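PDB 4KRI: phospholethanolamine N-methyltransferase 2 from Haemonchus contortus, which probably catalyses the S-adenosylmethionine-dependent methylation of phosphomonomethylethanolamine on the nematode route to phosphocholine. Local coordinates for residues R177-R182 with Q344-L349. Sequence-based numbering, arbitrary orientation.
Sequences RDFLDR and QRQYYL. With 1SH (2-(methylamino)ethyl dihydrogen phosphate), chain E.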
loop_
_atom_site.group_PDB
_atom_site.type_symbol
_atom_site.label_atom_id
_atom_site.label_comp_id
_atom_site.label_asym_id
_atom_site.label_seq_id
_atom_site.Cartn_x
_atom_site.Cartn_y
_atom_site.Cartn_z
ATOM N N ARG A 177 6.801 -7.595 -1.448
ATOM C CA ARG A 177 7.058 -6.199 -1.098
ATOM C C ARG A 177 8.504 -5.837 -1.421
ATOM O O ARG A 177 8.773 -4.793 -2.015
ATOM C CB ARG A 177 6.778 -5.951 0.393
ATOM C CG ARG A 177 6.735 -4.479 0.786
ATOM C CD ARG A 177 6.534 -4.285 2.298
ATOM N NE ARG A 177 7.692 -4.743 3.066
ATOM C CZ ARG A 177 8.717 -3.971 3.417
ATOM N NH1 ARG A 177 8.740 -2.687 3.086
ATOM N NH2 ARG A 177 9.729 -4.482 4.103
ATOM N N ASP A 178 9.431 -6.710 -1.043
ATOM C CA ASP A 178 10.844 -6.421 -1.255
ATOM C C ASP A 178 11.191 -6.457 -2.737
ATOM O O ASP A 178 12.013 -5.674 -3.209
ATOM C CB ASP A 178 11.733 -7.383 -0.463
ATOM C CG ASP A 178 11.752 -7.075 1.024
ATOM O OD1 ASP A 178 11.420 -5.932 1.410
ATOM O OD2 ASP A 178 12.118 -7.981 1.808
ATOM N N PHE A 179 10.553 -7.361 -3.471
ATOM C CA PHE A 179 10.739 -7.423 -4.912
ATOM C C PHE A 179 10.354 -6.107 -5.588
ATOM O O PHE A 179 11.089 -5.614 -6.443
ATOM C CB PHE A 179 9.923 -8.565 -5.517
ATOM C CG PHE A 179 9.877 -8.534 -7.017
ATOM C CD1 PHE A 179 10.979 -8.925 -7.767
ATOM C CD2 PHE A 179 8.739 -8.103 -7.677
ATOM C CE1 PHE A 179 10.940 -8.884 -9.153
ATOM C CE2 PHE A 179 8.694 -8.060 -9.056
ATOM C CZ PHE A 179 9.795 -8.444 -9.794
ATOM N N LEU A 180 9.200 -5.563 -5.212
ATOM C CA LEU A 180 8.724 -4.285 -5.745
ATOM C C LEU A 180 9.701 -3.149 -5.400
ATOM O O LEU A 180 10.082 -2.366 -6.269
ATOM C CB LEU A 180 7.333 -3.957 -5.188
ATOM C CG LEU A 180 6.164 -4.862 -5.597
ATOM C CD1 LEU A 180 4.922 -4.601 -4.742
ATOM C CD2 LEU A 180 5.847 -4.650 -7.061
ATOM N N ASP A 181 10.109 -3.079 -4.135
ATOM C CA ASP A 181 10.969 -1.991 -3.646
ATOM C C ASP A 181 12.410 -2.075 -4.161
ATOM O O ASP A 181 13.112 -1.062 -4.209
ATOM C CB ASP A 181 11.001 -1.973 -2.107
ATOM C CG ASP A 181 9.746 -1.360 -1.485
ATOM O OD1 ASP A 181 9.079 -0.531 -2.141
ATOM O OD2 ASP A 181 9.442 -1.702 -0.317
ATOM N N ARG A 182 12.864 -3.273 -4.520
ATOM C CA ARG A 182 14.271 -3.462 -4.879
ATOM C C ARG A 182 14.519 -3.521 -6.378
ATOM O O ARG A 182 15.662 -3.443 -6.823
ATOM C CB ARG A 182 14.851 -4.721 -4.208
ATOM C CG ARG A 182 14.943 -4.649 -2.677
ATOM C CD ARG A 182 15.399 -5.980 -2.078
ATOM N NE ARG A 182 15.257 -6.005 -0.620
ATOM C CZ ARG A 182 15.433 -7.091 0.131
ATOM N NH1 ARG A 182 15.758 -8.245 -0.438
ATOM N NH2 ARG A 182 15.284 -7.022 1.451
ATOM N N GLN A 344 10.579 -10.862 -16.151
ATOM C CA GLN A 344 11.439 -9.959 -15.395
ATOM C C GLN A 344 10.601 -9.015 -14.540
ATOM O O GLN A 344 10.990 -8.689 -13.417
ATOM C CB GLN A 344 12.349 -9.171 -16.348
ATOM C CG GLN A 344 13.415 -8.318 -15.670
ATOM C CD GLN A 344 12.876 -6.970 -15.209
ATOM O OE1 GLN A 344 11.854 -6.496 -15.712
ATOM N NE2 GLN A 344 13.562 -6.347 -14.248
ATOM N N ARG A 345 9.452 -8.586 -15.060
ATOM C CA ARG A 345 8.541 -7.718 -14.305
ATOM C C ARG A 345 7.709 -8.522 -13.310
ATOM O O ARG A 345 7.108 -7.955 -12.390
ATOM C CB ARG A 345 7.579 -6.981 -15.251
ATOM C CG ARG A 345 8.234 -5.958 -16.177
ATOM C CD ARG A 345 8.604 -4.701 -15.391
ATOM N NE ARG A 345 8.826 -3.533 -16.243
ATOM C CZ ARG A 345 9.997 -3.227 -16.803
ATOM N NH1 ARG A 345 11.057 -4.010 -16.622
ATOM N NH2 ARG A 345 10.107 -2.142 -17.551
ATOM N N GLN A 346 7.685 -9.838 -13.508
ATOM C CA GLN A 346 6.767 -10.733 -12.805
ATOM C C GLN A 346 5.298 -10.337 -12.954
ATOM O O GLN A 346 4.516 -10.430 -12.002
ATOM C CB GLN A 346 7.146 -10.845 -11.328
ATOM C CG GLN A 346 8.562 -11.330 -11.135
ATOM C CD GLN A 346 8.632 -12.478 -10.166
ATOM O OE1 GLN A 346 8.963 -12.295 -8.991
ATOM N NE2 GLN A 346 8.301 -13.676 -10.645
ATOM N N TYR A 347 4.913 -9.925 -14.156
ATOM C CA TYR A 347 3.505 -9.644 -14.410
ATOM C C TYR A 347 2.711 -10.933 -14.575
ATOM O O TYR A 347 3.187 -11.898 -15.189
ATOM C CB TYR A 347 3.333 -8.802 -15.668
ATOM C CG TYR A 347 3.804 -7.367 -15.551
ATOM C CD1 TYR A 347 3.870 -6.721 -14.328
ATOM C CD2 TYR A 347 4.169 -6.659 -16.685
ATOM C CE1 TYR A 347 4.299 -5.392 -14.247
ATOM C CE2 TYR A 347 4.595 -5.353 -16.620
ATOM C CZ TYR A 347 4.661 -4.721 -15.404
ATOM O OH TYR A 347 5.087 -3.409 -15.370
ATOM N N TYR A 348 1.499 -10.937 -14.023
ATOM C CA TYR A 348 0.550 -12.028 -14.233
ATOM C C TYR A 348 -0.563 -11.506 -15.126
ATOM O O TYR A 348 -1.577 -10.991 -14.643
ATOM C CB TYR A 348 0.003 -12.529 -12.884
ATOM C CG TYR A 348 1.073 -13.205 -12.060
ATOM C CD1 TYR A 348 1.403 -14.531 -12.285
ATOM C CD2 TYR A 348 1.783 -12.507 -11.095
ATOM C CE1 TYR A 348 2.391 -15.153 -11.555
ATOM C CE2 TYR A 348 2.775 -13.125 -10.358
ATOM C CZ TYR A 348 3.070 -14.448 -10.591
ATOM O OH TYR A 348 4.052 -15.082 -9.867
ATOM N N LEU A 349 -0.364 -11.607 -16.437
ATOM C CA LEU A 349 -1.304 -10.996 -17.386
ATOM C C LEU A 349 -2.498 -11.873 -17.737
ATOM O O LEU A 349 -2.379 -13.098 -17.884
ATOM C CB LEU A 349 -0.590 -10.602 -18.681
ATOM C CG LEU A 349 0.617 -9.678 -18.545
ATOM C CD1 LEU A 349 1.301 -9.539 -19.906
ATOM C CD2 LEU A 349 0.209 -8.316 -17.979
HETATM O O4 1SH E . 5.671 -0.164 -18.546
HETATM P P1 1SH E . 6.458 -0.716 -17.360
HETATM O O1 1SH E . 6.530 -2.191 -17.379
HETATM O O3 1SH E . 7.910 -0.106 -17.374
HETATM O O2 1SH E . 5.704 -0.300 -16.030
HETATM C C1 1SH E . 5.399 0.982 -15.842
HETATM C C2 1SH E . 4.487 1.284 -14.661
HETATM N N1 1SH E . 3.140 0.789 -14.729
HETATM C C3 1SH E . 2.527 1.030 -13.473
#
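Phe-179 meets the helix end at Gln-344 to Gln-346 with one face and one edge of its ring. The tight point is on the face: Gln-346 CG sits over its CZ end, 3.4 Å from Phe-179 CZ. At the edge, near the ring plane, lie Gln-344 O and Arg-345 O, the latter 3.7 Å from Phe-179 CE2, where C-H groups carry slight positive charge. With Phe-179 CG anti to the backbone N (chi1 170°), the ring bridges a gap whose nearest CA atoms, those of Phe-179 and Gln-346, stay 9.4 Å apart. The loose, solvent side is the amide end of Gln-346: a bend at chi2 brings OE1 over the ring centre, 3.9 Å above the plane on the same face as CG, the amide nearly perpendicular to the ring. No hydrogen bond joins the segments, and only 127 Å² is buried.

On the other side of Arg-345 the contacts become polar. Its NE donates to ligand O1 (2.9 Å, 157°) and NH2 to O3 (3.0 Å, 160°), a nearly straight, two-pronged grip on the phosphate; Gln-344 OE1 accepts from NH1. Tyr-347 OH adds a 2.8 Å bond to O1. Gln-346, with positive phi, is C-prime of a Schellman motif (Tyr-347 N to Val-342 O, Gln-346 N to Ser-343 O). Arg-345 CB packs 3.5 Å above the Tyr-347 ring, consistent with this helix-ending turn pairing both residues in the methyltransferase's phosphate-binding site.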